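Local coordinates for fibronectin type III domain-containing protein (Simiduia agarivorans, PDB 6P2K), which probably hydrolyses the beta-1,4-glucan backbone of xyloglucan, as in other glycoside hydrolase family 74 enzymes, with this chain forming its beta-propeller part, at residues 161-166 / 182-187; 208-213 / 228-233; 700-705 / 769-774; 718-723 / 732-737. All blocks are in the same frame, centred on the assembly; numbering follows the deposited sequence.

Contact 1: residues 161-166 / 182-187; sequences STDRNV and GSNKGV
Asp-163 and Asn-184 carry the side-chain bond of this contact. Asn-184 ND2 donates to Asp-163 OD1 at 2.7 Å, in its own amide plane but from above the carboxylate. The two planes stand 79° apart. Asp-163 CG lies anti to the backbone N (chi1 -175°), which also lets OD1 accept from Asn-165 N, on the opposite face of the carboxylate, at 2.9 Å. This second bond makes an Asx turn. A leucine in place of Asp-163 would probably leave Asn-184 ND2 without this acceptor and the turn at Asn-165 N without its side-chain lock.

Asn-165 O is gripped twice. Asn-184 N reaches it at 3.0 Å, almost straight on, and Ser-183 OG at 2.8 Å from above the carbonyl plane. Ser-183 OG also accepts from Lys-185 N, an ST turn.

The packing centres on Lys-185. Its chain bends so that CD lies 3.2 Å from Asp-163 O and CE touches Arg-164 CB. Its ammonium forms a salt bridge with Asp-157. Val-166 CG2 rests on Ser-183 CB.

Val-166 and Ser-183 form an antiparallel non-hydrogen-bonded pair. The contact thus joins the entry loop of strand 166-171 to the turn after strand 179-183, within one four-stranded antiparallel blade of a beta-propeller.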
loop_
_atom_site.group_PDB
_atom_site.type_symbol
_atom_site.label_atom_id
_atom_site.label_comp_id
_atom_site.label_asym_id
_atom_site.label_seq_id
_atom_site.Cartn_x
_atom_site.Cartn_y
_atom_site.Cartn_z
ATOM N N SER B 161 62.304 16.242 33.331
ATOM C CA SER B 161 61.718 17.034 32.260
ATOM C C SER B 161 60.964 16.185 31.245
ATOM O O SER B 161 60.271 16.741 30.385
ATOM C CB SER B 161 62.820 17.825 31.543
ATOM O OG SER B 161 63.671 16.974 30.781
ATOM N N THR B 162 61.091 14.862 31.325
ATOM C CA THR B 162 60.768 13.957 30.230
ATOM C C THR B 162 59.681 12.959 30.607
ATOM O O THR B 162 59.524 12.585 31.772
ATOM C CB THR B 162 62.004 13.186 29.791
ATOM O OG1 THR B 162 62.567 12.537 30.937
ATOM C CG2 THR B 162 63.032 14.123 29.156
ATOM N N ASP B 163 58.960 12.494 29.583
ATOM C CA ASP B 163 57.838 11.582 29.783
ATOM C C ASP B 163 58.340 10.188 30.139
ATOM O O ASP B 163 59.188 9.624 29.440
ATOM C CB ASP B 163 56.972 11.545 28.526
ATOM C CG ASP B 163 55.716 10.711 28.696
ATOM O OD1 ASP B 163 55.830 9.484 28.896
ATOM O OD2 ASP B 163 54.610 11.291 28.644
ATOM N N ARG B 164 57.787 9.625 31.215
ATOM C CA ARG B 164 58.289 8.400 31.826
ATOM C C ARG B 164 57.390 7.196 31.575
ATOM O O ARG B 164 57.619 6.137 32.164
ATOM C CB ARG B 164 58.462 8.611 33.330
ATOM C CG ARG B 164 57.140 8.669 34.063
ATOM C CD ARG B 164 57.192 9.512 35.322
ATOM N NE ARG B 164 55.847 9.902 35.739
ATOM C CZ ARG B 164 55.015 9.113 36.415
ATOM N NH1 ARG B 164 55.392 7.887 36.754
ATOM N NH2 ARG B 164 53.806 9.546 36.749
ATOM N N ASN B 165 56.383 7.332 30.713
ATOM C CA ASN B 165 55.428 6.256 30.472
ATOM C C ASN B 165 56.135 5.011 29.950
ATOM O O ASN B 165 56.831 5.064 28.932
ATOM C CB ASN B 165 54.369 6.729 29.476
ATOM C CG ASN B 165 53.153 5.825 29.432
ATOM O OD1 ASN B 165 53.056 4.852 30.178
ATOM N ND2 ASN B 165 52.213 6.147 28.551
ATOM N N VAL B 166 55.968 3.894 30.655
ATOM C CA VAL B 166 56.496 2.603 30.229
ATOM C C VAL B 166 55.361 1.806 29.604
ATOM O O VAL B 166 54.268 1.709 30.179
ATOM C CB VAL B 166 57.129 1.833 31.400
ATOM C CG1 VAL B 166 57.583 0.455 30.940
ATOM C CG2 VAL B 166 58.294 2.616 31.979
ATOM N N GLY B 182 60.157 -0.986 27.253
ATOM C CA GLY B 182 59.924 -0.020 26.201
ATOM C C GLY B 182 59.171 1.187 26.716
ATOM O O GLY B 182 58.078 1.052 27.270
ATOM N N SER B 183 59.742 2.374 26.540
ATOM C CA SER B 183 59.214 3.558 27.198
ATOM C C SER B 183 59.315 4.754 26.263
ATOM O O SER B 183 59.957 4.701 25.213
ATOM C CB SER B 183 59.959 3.840 28.509
ATOM O OG SER B 183 59.650 5.129 29.000
ATOM N N ASN B 184 58.653 5.842 26.656
ATOM C CA ASN B 184 58.919 7.120 26.013
ATOM C C ASN B 184 60.331 7.608 26.311
ATOM O O ASN B 184 60.828 8.502 25.619
ATOM C CB ASN B 184 57.891 8.168 26.450
ATOM C CG ASN B 184 56.524 7.946 25.820
ATOM O OD1 ASN B 184 56.414 7.532 24.663
ATOM N ND2 ASN B 184 55.471 8.221 26.584
ATOM N N LYS B 185 60.981 7.051 27.334
ATOM C CA LYS B 185 62.400 7.314 27.540
ATOM C C LYS B 185 63.230 6.724 26.409
ATOM O O LYS B 185 64.221 7.323 25.973
ATOM C CB LYS B 185 62.849 6.730 28.881
ATOM C CG LYS B 185 62.083 7.242 30.088
ATOM C CD LYS B 185 62.161 8.756 30.167
ATOM C CE LYS B 185 61.654 9.272 31.501
ATOM N NZ LYS B 185 62.759 9.657 32.413
ATOM N N GLY B 186 62.827 5.566 25.918
ATOM C CA GLY B 186 63.576 4.767 24.978
ATOM C C GLY B 186 63.548 3.320 25.423
ATOM O O GLY B 186 62.878 2.963 26.393
ATOM N N VAL B 187 64.279 2.472 24.706
ATOM C CA VAL B 187 64.369 1.060 25.051
ATOM C C VAL B 187 65.561 0.864 25.975
ATOM O O VAL B 187 66.690 1.231 25.632
ATOM C CB VAL B 187 64.491 0.187 23.794
ATOM C CG1 VAL B 187 64.851 -1.234 24.179
ATOM C CG2 VAL B 187 63.191 0.213 23.023
#

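Contact 2: residues 208-213 / 228-233; sequences RPWNKG and AEAKPD
Arg-208 starts the contact with its CB, 3.3 Å from Ala-228 O. Its guanidinium runs on past Ala-228 CA, and NH1 donates to Tyr-227 O and Asn-239 O. The carboxylate of Glu-229 is near but lies well out of the guanidinium plane, so only the charges can attract.

Pro-209 follows and sets CD against Ala-230 CB at 3.9 Å.

Trp-210 is the centre. Its backbone makes both bonds of an antiparallel hydrogen-bonded pair with Ala-228: Trp-210 N to Ala-228 O at 3.2 Å, and Ala-228 N to Trp-210 O at 2.6 Å. Its indole, with CG beside the backbone N (chi1 -67°), turns one face to the loop. Ala-230 CB stands over the five-membered ring, 3.6 Å from its centroid and 24° off the normal, a CH-pi contact. Lys-231 N lies over the same face nearer the rim. Ala-230 is the centre of an inverse gamma turn, and this bend lies over the ring.

Lys-212 ends the contact. Its CE touches Ala-228 CB at 3.8 Å, and NZ goes on to Tyr-167 OH and Asn-184 OD1.

Strands 210-216 and 222-228 are the first two of a four-stranded antiparallel sheet, as in a propeller blade, and the loop after the second folds back over the first.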
loop_
_atom_site.group_PDB
_atom_site.type_symbol
_atom_site.label_atom_id
_atom_site.label_comp_id
_atom_site.label_asym_id
_atom_site.label_seq_id
_atom_site.Cartn_x
_atom_site.Cartn_y
_atom_site.Cartn_z
ATOM N N ARG B 208 62.552 10.454 16.266
ATOM C CA ARG B 208 61.552 9.610 16.927
ATOM C C ARG B 208 62.180 8.873 18.105
ATOM O O ARG B 208 62.436 7.662 18.039
ATOM C CB ARG B 208 60.903 8.638 15.936
ATOM C CG ARG B 208 61.858 7.861 15.041
ATOM C CD ARG B 208 61.099 7.091 13.959
ATOM N NE ARG B 208 60.467 7.980 12.988
ATOM C CZ ARG B 208 59.154 8.153 12.874
ATOM N NH1 ARG B 208 58.322 7.497 13.671
ATOM N NH2 ARG B 208 58.673 8.984 11.960
ATOM N N PRO B 209 62.412 9.570 19.220
ATOM C CA PRO B 209 63.074 8.922 20.362
ATOM C C PRO B 209 62.169 7.985 21.141
ATOM O O PRO B 209 62.675 7.066 21.796
ATOM C CB PRO B 209 63.518 10.108 21.235
ATOM C CG PRO B 209 63.141 11.365 20.462
ATOM C CD PRO B 209 62.068 10.969 19.511
ATOM N N TRP B 210 60.855 8.179 21.089
ATOM C CA TRP B 210 59.944 7.475 21.983
ATOM C C TRP B 210 59.585 6.105 21.426
ATOM O O TRP B 210 59.122 5.987 20.288
ATOM C CB TRP B 210 58.676 8.298 22.201
ATOM C CG TRP B 210 58.917 9.566 22.951
ATOM C CD1 TRP B 210 60.124 10.094 23.305
ATOM C CD2 TRP B 210 57.923 10.476 23.437
ATOM N NE1 TRP B 210 59.946 11.270 23.988
ATOM C CE2 TRP B 210 58.603 11.530 24.083
ATOM C CE3 TRP B 210 56.526 10.501 23.393
ATOM C CZ2 TRP B 210 57.936 12.597 24.675
ATOM C CZ3 TRP B 210 55.863 11.563 23.985
ATOM C CH2 TRP B 210 56.569 12.596 24.617
ATOM N N ASN B 211 59.798 5.070 22.233
ATOM C CA ASN B 211 59.359 3.728 21.886
ATOM C C ASN B 211 57.939 3.502 22.385
ATOM O O ASN B 211 57.602 3.860 23.518
ATOM C CB ASN B 211 60.288 2.671 22.480
ATOM C CG ASN B 211 59.729 1.271 22.341
ATOM O OD1 ASN B 211 59.224 0.691 23.301
ATOM N ND2 ASN B 211 59.800 0.727 21.134
ATOM N N LYS B 212 57.110 2.905 21.532
ATOM C CA LYS B 212 55.714 2.629 21.851
ATOM C C LYS B 212 55.474 1.134 22.036
ATOM O O LYS B 212 54.478 0.582 21.568
ATOM C CB LYS B 212 54.793 3.190 20.771
ATOM C CG LYS B 212 54.896 4.697 20.606
ATOM C CD LYS B 212 54.555 5.415 21.906
ATOM C CE LYS B 212 54.612 6.927 21.740
ATOM N NZ LYS B 212 54.086 7.637 22.939
ATOM N N GLY B 213 56.380 0.469 22.725
ATOM C CA GLY B 213 56.248 -0.948 22.985
ATOM C C GLY B 213 57.339 -1.752 22.308
ATOM O O GLY B 213 57.849 -1.388 21.245
ATOM N N ALA B 228 58.244 6.525 17.854
ATOM C CA ALA B 228 57.379 7.646 17.533
ATOM C C ALA B 228 58.095 8.959 17.803
ATOM O O ALA B 228 59.004 9.029 18.635
ATOM C CB ALA B 228 56.085 7.602 18.349
ATOM N N GLU B 229 57.666 9.999 17.094
ATOM C CA GLU B 229 58.130 11.344 17.396
ATOM C C GLU B 229 57.796 11.688 18.843
ATOM O O GLU B 229 56.860 11.143 19.436
ATOM C CB GLU B 229 57.486 12.356 16.446
ATOM C CG GLU B 229 57.669 12.050 14.963
ATOM C CD GLU B 229 57.425 13.258 14.070
ATOM O OE1 GLU B 229 57.393 14.393 14.599
ATOM O OE2 GLU B 229 57.256 13.071 12.842
ATOM N N ALA B 230 58.581 12.592 19.421
ATOM C CA ALA B 230 58.404 12.986 20.818
ATOM C C ALA B 230 57.386 14.123 20.932
ATOM O O ALA B 230 57.678 15.222 21.402
ATOM C CB ALA B 230 59.744 13.375 21.429
ATOM N N LYS B 231 56.164 13.836 20.482
ATOM C CA LYS B 231 55.077 14.803 20.526
ATOM C C LYS B 231 54.022 14.360 21.523
ATOM O O LYS B 231 53.599 13.197 21.494
ATOM C CB LYS B 231 54.439 14.976 19.145
ATOM C CG LYS B 231 55.347 15.618 18.130
ATOM C CD LYS B 231 55.160 15.014 16.758
ATOM C CE LYS B 231 54.992 16.095 15.711
ATOM N NZ LYS B 231 54.155 15.635 14.574
ATOM N N PRO B 232 53.556 15.258 22.394
ATOM C CA PRO B 232 52.665 14.836 23.483
ATOM C C PRO B 232 51.279 14.438 23.002
ATOM O O PRO B 232 50.786 13.355 23.335
ATOM C CB PRO B 232 52.599 16.076 24.389
ATOM C CG PRO B 232 53.627 17.048 23.845
ATOM C CD PRO B 232 53.790 16.709 22.404
ATOM N N ASP B 233 50.644 15.310 22.221
ATOM C CA ASP B 233 49.270 15.094 21.787
ATOM C C ASP B 233 49.229 14.034 20.692
ATOM O O ASP B 233 49.825 14.209 19.623
ATOM C CB ASP B 233 48.656 16.404 21.299
ATOM C CG ASP B 233 47.138 16.366 21.275
ATOM O OD1 ASP B 233 46.566 15.259 21.161
ATOM O OD2 ASP B 233 46.515 17.444 21.378
#

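Contact 3: residues 700-705 / 769-774; sequences GNKIVM and RSISGM
Lys-702 NZ and Ser-772 O are joined mainly through a water. The water accepts from Lys-702 NZ at 2.9 Å and donates to Ser-772 O at 2.8 Å. The direct bond from Lys-702 NZ to Ser-772 O is weak, at 3.4 Å. The ammonium has a further partner in Thr-722 OG1. A water and a hydroxyl therefore hold it, with the carbonyl a weak third.

A second weak bond runs from Asn-701 ND2 to Gly-773 O at 3.4 Å, fairly straight (161°). The other end of this amide, OD1, accepts from Asn-775 N and lies 3.6 Å from Met-774 CA. The Asn-701 amide therefore spans the backbone just before and just after Met-774.

The packing lies beside these bonds. The lysine chain is bent at its second torsion (chi2 -69°) and then runs straight to the ammonium. Lys-702 CG lies 3.7 Å from Met-774 SD and equally close to Met-774 CG. Met-774 is extended, and its CE reaches Lys-702 CB at 4.0 Å. Farther along, Lys-702 CE sits 3.5 Å from Gly-773 O. Ile-771 CG2 only grazes Lys-702 CD.

Phe-748 of strand 745-751 touches both Lys-702 and Met-774, and Met-755 of strand 754-761 also packs on Met-774. The contact joins the start of strand 702-709 to the tail after strand 765-770, so it ties two neighbouring four-stranded sheets together.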
loop_
_atom_site.group_PDB
_atom_site.type_symbol
_atom_site.label_atom_id
_atom_site.label_comp_id
_atom_site.label_asym_id
_atom_site.label_seq_id
_atom_site.Cartn_x
_atom_site.Cartn_y
_atom_site.Cartn_z
ATOM N N GLY B 700 5.579 10.049 43.761
ATOM C CA GLY B 700 4.812 9.519 44.877
ATOM C C GLY B 700 5.424 9.931 46.201
ATOM O O GLY B 700 5.716 11.109 46.441
ATOM N N ASN B 701 5.647 8.948 47.074
ATOM C CA ASN B 701 6.272 9.173 48.370
ATOM C C ASN B 701 7.755 8.816 48.369
ATOM O O ASN B 701 8.311 8.486 49.423
ATOM C CB ASN B 701 5.538 8.381 49.456
ATOM C CG ASN B 701 5.571 6.877 49.212
ATOM O OD1 ASN B 701 5.921 6.420 48.123
ATOM N ND2 ASN B 701 5.201 6.104 50.226
ATOM N N LYS B 702 8.413 8.878 47.211
ATOM C CA LYS B 702 9.789 8.420 47.085
ATOM C C LYS B 702 10.669 9.488 46.444
ATOM O O LYS B 702 10.265 10.159 45.488
ATOM C CB LYS B 702 9.867 7.126 46.262
ATOM C CG LYS B 702 9.120 5.945 46.873
ATOM C CD LYS B 702 9.793 5.440 48.143
ATOM C CE LYS B 702 8.910 4.432 48.865
ATOM N NZ LYS B 702 9.597 3.791 50.020
ATOM N N ILE B 703 11.879 9.630 46.985
ATOM C CA ILE B 703 12.917 10.505 46.450
ATOM C C ILE B 703 14.225 9.726 46.457
ATOM O O ILE B 703 14.517 9.001 47.415
ATOM C CB ILE B 703 13.050 11.806 47.271
ATOM C CG1 ILE B 703 11.748 12.605 47.234
ATOM C CG2 ILE B 703 14.206 12.656 46.762
ATOM C CD1 ILE B 703 11.654 13.660 48.314
ATOM N N VAL B 704 15.013 9.867 45.390
ATOM C CA VAL B 704 16.281 9.161 45.259
ATOM C C VAL B 704 17.361 10.152 44.841
ATOM O O VAL B 704 17.088 11.151 44.172
ATOM C CB VAL B 704 16.181 7.990 44.248
ATOM C CG1 VAL B 704 15.819 8.507 42.861
ATOM C CG2 VAL B 704 17.470 7.170 44.207
ATOM N N MET B 705 18.594 9.879 45.266
ATOM C CA MET B 705 19.756 10.659 44.858
ATOM C C MET B 705 20.993 9.782 44.997
ATOM O O MET B 705 20.961 8.728 45.639
ATOM C CB MET B 705 19.891 11.945 45.683
ATOM C CG MET B 705 20.127 11.723 47.171
ATOM S SD MET B 705 21.874 11.543 47.597
ATOM C CE MET B 705 22.522 13.120 47.053
ATOM N N ARG B 769 16.090 -1.174 39.660
ATOM C CA ARG B 769 15.919 -1.740 40.988
ATOM C C ARG B 769 14.445 -1.711 41.354
ATOM O O ARG B 769 13.749 -0.730 41.077
ATOM C CB ARG B 769 16.734 -0.960 42.033
ATOM C CG ARG B 769 16.723 -1.572 43.425
ATOM C CD ARG B 769 17.299 -0.624 44.460
ATOM N NE ARG B 769 17.538 -1.289 45.738
ATOM C CZ ARG B 769 16.607 -1.471 46.670
ATOM N NH1 ARG B 769 15.372 -1.038 46.465
ATOM N NH2 ARG B 769 16.910 -2.085 47.803
ATOM N N SER B 770 13.975 -2.793 41.967
ATOM C CA SER B 770 12.620 -2.826 42.497
ATOM C C SER B 770 12.520 -1.931 43.726
ATOM O O SER B 770 13.433 -1.883 44.553
ATOM C CB SER B 770 12.227 -4.259 42.851
ATOM O OG SER B 770 10.825 -4.434 42.771
ATOM N N ILE B 771 11.407 -1.211 43.838
ATOM C CA ILE B 771 11.180 -0.257 44.922
ATOM C C ILE B 771 9.927 -0.686 45.673
ATOM O O ILE B 771 8.840 -0.757 45.085
ATOM C CB ILE B 771 11.036 1.181 44.397
ATOM C CG1 ILE B 771 12.308 1.618 43.660
ATOM C CG2 ILE B 771 10.711 2.134 45.537
ATOM C CD1 ILE B 771 13.519 1.757 44.550
ATOM N N SER B 772 10.072 -0.961 46.962
ATOM C CA SER B 772 8.969 -1.455 47.772
ATOM C C SER B 772 8.332 -0.325 48.575
ATOM O O SER B 772 8.959 0.698 48.866
ATOM C CB SER B 772 9.438 -2.568 48.713
ATOM O OG SER B 772 10.539 -2.147 49.498
ATOM N N GLY B 773 7.066 -0.528 48.926
ATOM C CA GLY B 773 6.338 0.447 49.719
ATOM C C GLY B 773 6.122 1.779 49.042
ATOM O O GLY B 773 5.992 2.799 49.729
ATOM N N MET B 774 6.083 1.806 47.713
ATOM C CA MET B 774 5.805 3.030 46.972
ATOM C C MET B 774 4.307 3.197 46.755
ATOM O O MET B 774 3.595 2.225 46.462
ATOM C CB MET B 774 6.533 3.009 45.626
ATOM C CG MET B 774 6.473 4.318 44.876
ATOM S SD MET B 774 7.852 4.518 43.736
ATOM C CE MET B 774 7.530 6.167 43.118
HETATM O O HOH W 1 11.378 1.533 50.041
#

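Contact 4: residues 718-723 / 732-737; sequences VFLGTI and QDITDD
Ile-734 lies obliquely across Val-718 and Leu-720 and touches both. Its CG1 meets Val-718 CG1 at 3.7 Å, and its CG2 meets Leu-720 CB at 3.7 Å. Ile-734 CG1 sits between the backbone N and the carbonyl carbon (chi1 63°), and CD1 then extends to both neighbours.

Leu-720 and Gln-732 lie side by side and point the same way. Leu-720 CD2 is near Gln-732 NE2. A water donates to Leu-720 O at 2.8 Å. The same water is hydrogen-bonded to Thr-722 OG1, the hydroxyl that also meets Lys-702.

On the other side of the sheet Phe-719 pairs with Asp-733. The ring packs on Phe-664 and helix 666-672, while Asp-733 OD2 bridges to Arg-673.

Thr-735 OG1 accepts from Val-718 N at 2.7 Å and donates to Asp-733 OD1 on its syn lone pair at 2.7 Å. Thr-735 N also bonds OD1, from above the carboxylate, an Asx turn. A valine in place of Thr-735 would probably leave Val-718 N without its acceptor and Asp-733 OD1 with one donor fewer.

Backbone bonds join Leu-720 and Gln-732 both ways, and Ile-734 N donates to Val-718 O. This is an antiparallel beta-hairpin, strands 714-723 and 729-733, at the outer end of a four-stranded sheet, as in a propeller blade; the Asx turn starts at the last residue of strand 729-733 and leads the chain out of it.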
loop_
_atom_site.group_PDB
_atom_site.type_symbol
_atom_site.label_atom_id
_atom_site.label_comp_id
_atom_site.label_asym_id
_atom_site.label_seq_id
_atom_site.Cartn_x
_atom_site.Cartn_y
_atom_site.Cartn_z
ATOM N N VAL B 718 23.847 5.269 46.955
ATOM C CA VAL B 718 22.524 5.633 46.460
ATOM C C VAL B 718 21.576 5.655 47.648
ATOM O O VAL B 718 21.569 4.721 48.459
ATOM C CB VAL B 718 22.035 4.650 45.383
ATOM C CG1 VAL B 718 20.747 5.157 44.737
ATOM C CG2 VAL B 718 23.124 4.432 44.342
ATOM N N PHE B 719 20.784 6.717 47.758
ATOM C CA PHE B 719 19.932 6.924 48.920
ATOM C C PHE B 719 18.490 7.144 48.492
ATOM O O PHE B 719 18.214 7.898 47.556
ATOM C CB PHE B 719 20.427 8.106 49.758
ATOM C CG PHE B 719 21.839 7.944 50.238
ATOM C CD1 PHE B 719 22.906 8.375 49.458
ATOM C CD2 PHE B 719 22.105 7.333 51.457
ATOM C CE1 PHE B 719 24.208 8.216 49.894
ATOM C CE2 PHE B 719 23.404 7.173 51.900
ATOM C CZ PHE B 719 24.459 7.615 51.119
ATOM N N LEU B 720 17.577 6.482 49.197
ATOM C CA LEU B 720 16.151 6.527 48.907
ATOM C C LEU B 720 15.424 7.076 50.127
ATOM O O LEU B 720 15.544 6.526 51.227
ATOM C CB LEU B 720 15.625 5.135 48.549
ATOM C CG LEU B 720 14.139 5.027 48.194
ATOM C CD1 LEU B 720 13.896 5.472 46.758
ATOM C CD2 LEU B 720 13.626 3.615 48.424
ATOM N N GLY B 721 14.674 8.153 49.930
ATOM C CA GLY B 721 13.896 8.771 50.994
ATOM C C GLY B 721 12.416 8.498 50.796
ATOM O O GLY B 721 11.927 8.467 49.662
ATOM N N THR B 722 11.709 8.301 51.905
ATOM C CA THR B 722 10.271 8.074 51.897
ATOM C C THR B 722 9.584 9.219 52.624
ATOM O O THR B 722 9.956 9.557 53.753
ATOM C CB THR B 722 9.910 6.736 52.549
ATOM O OG1 THR B 722 10.582 5.671 51.864
ATOM C CG2 THR B 722 8.405 6.503 52.484
ATOM N N ILE B 723 8.585 9.811 51.974
ATOM C CA ILE B 723 7.860 10.947 52.533
ATOM C C ILE B 723 6.850 10.423 53.547
ATOM O O ILE B 723 5.868 9.771 53.183
ATOM C CB ILE B 723 7.169 11.764 51.436
ATOM C CG1 ILE B 723 8.172 12.138 50.341
ATOM C CG2 ILE B 723 6.517 13.005 52.030
ATOM C CD1 ILE B 723 7.592 13.040 49.265
ATOM N N GLN B 732 17.149 5.820 53.511
ATOM C CA GLN B 732 17.765 4.510 53.634
ATOM C C GLN B 732 18.783 4.333 52.516
ATOM O O GLN B 732 18.738 5.014 51.486
ATOM C CB GLN B 732 16.721 3.385 53.600
ATOM C CG GLN B 732 15.846 3.379 52.357
ATOM C CD GLN B 732 14.739 2.341 52.428
ATOM O OE1 GLN B 732 14.986 1.171 52.719
ATOM N NE2 GLN B 732 13.510 2.769 52.159
ATOM N N ASP B 733 19.710 3.409 52.741
ATOM C CA ASP B 733 20.774 3.108 51.792
ATOM C C ASP B 733 20.289 2.022 50.839
ATOM O O ASP B 733 19.928 0.924 51.275
ATOM C CB ASP B 733 22.031 2.668 52.547
ATOM C CG ASP B 733 23.199 2.351 51.629
ATOM O OD1 ASP B 733 23.118 2.629 50.412
ATOM O OD2 ASP B 733 24.210 1.819 52.137
ATOM N N ILE B 734 20.265 2.329 49.541
ATOM C CA ILE B 734 19.822 1.354 48.549
ATOM C C ILE B 734 20.928 1.112 47.529
ATOM O O ILE B 734 20.661 0.721 46.388
ATOM C CB ILE B 734 18.519 1.801 47.859
ATOM C CG1 ILE B 734 18.728 3.103 47.086
ATOM C CG2 ILE B 734 17.399 1.949 48.876
ATOM C CD1 ILE B 734 17.741 3.295 45.943
ATOM N N THR B 735 22.180 1.336 47.935
ATOM C CA THR B 735 23.302 1.045 47.047
ATOM C C THR B 735 23.355 -0.440 46.711
ATOM O O THR B 735 23.477 -0.818 45.539
ATOM C CB THR B 735 24.616 1.500 47.685
ATOM O OG1 THR B 735 24.492 2.863 48.112
ATOM C CG2 THR B 735 25.760 1.392 46.683
ATOM N N ASP B 736 23.254 -1.295 47.731
ATOM C CA ASP B 736 23.180 -2.759 47.592
ATOM C C ASP B 736 24.336 -3.220 46.702
ATOM O O ASP B 736 25.492 -2.875 46.980
ATOM C CB ASP B 736 21.788 -3.151 47.112
ATOM C CG ASP B 736 20.703 -2.792 48.110
ATOM O OD1 ASP B 736 20.934 -2.950 49.326
ATOM O OD2 ASP B 736 19.618 -2.356 47.679
ATOM N N ASP B 737 24.079 -3.969 45.629
ATOM C CA ASP B 737 25.133 -4.523 44.793
ATOM C C ASP B 737 25.493 -3.630 43.604
ATOM O O ASP B 737 26.142 -4.106 42.666
ATOM C CB ASP B 737 24.733 -5.917 44.300
ATOM C CG ASP B 737 23.363 -5.940 43.649
ATOM O OD1 ASP B 737 22.698 -4.884 43.608
ATOM O OD2 ASP B 737 22.950 -7.018 43.173
HETATM O O HOH W 2 13.282 5.283 52.323
#

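In the fold
Contacts 1 and 2 adjoin, as do contacts 3 and 4, and the two pairs lie on opposite sides of the chain's centre, with contacts 1 and 3 about 52 Å apart between centres. Contacts 1 and 4 are buried; contacts 2 and 3 are partly open. Contact 1 relies on polar side chains that fix turns, contact 2 on an indole face, contact 3 on a water and weak bonds, contact 4 on regular strand pairing and aliphatic packing. A probable hydrogen bond from Asn-211 N to Ser-183 O links the adjacent sheets of contacts 2 and 1. Contact 4 and the 700-705 side of contact 3 lie in one sheet, and Arg-769 forms a salt bridge with Asp-736. Contact 4 is nested within the loop closed by contact 3.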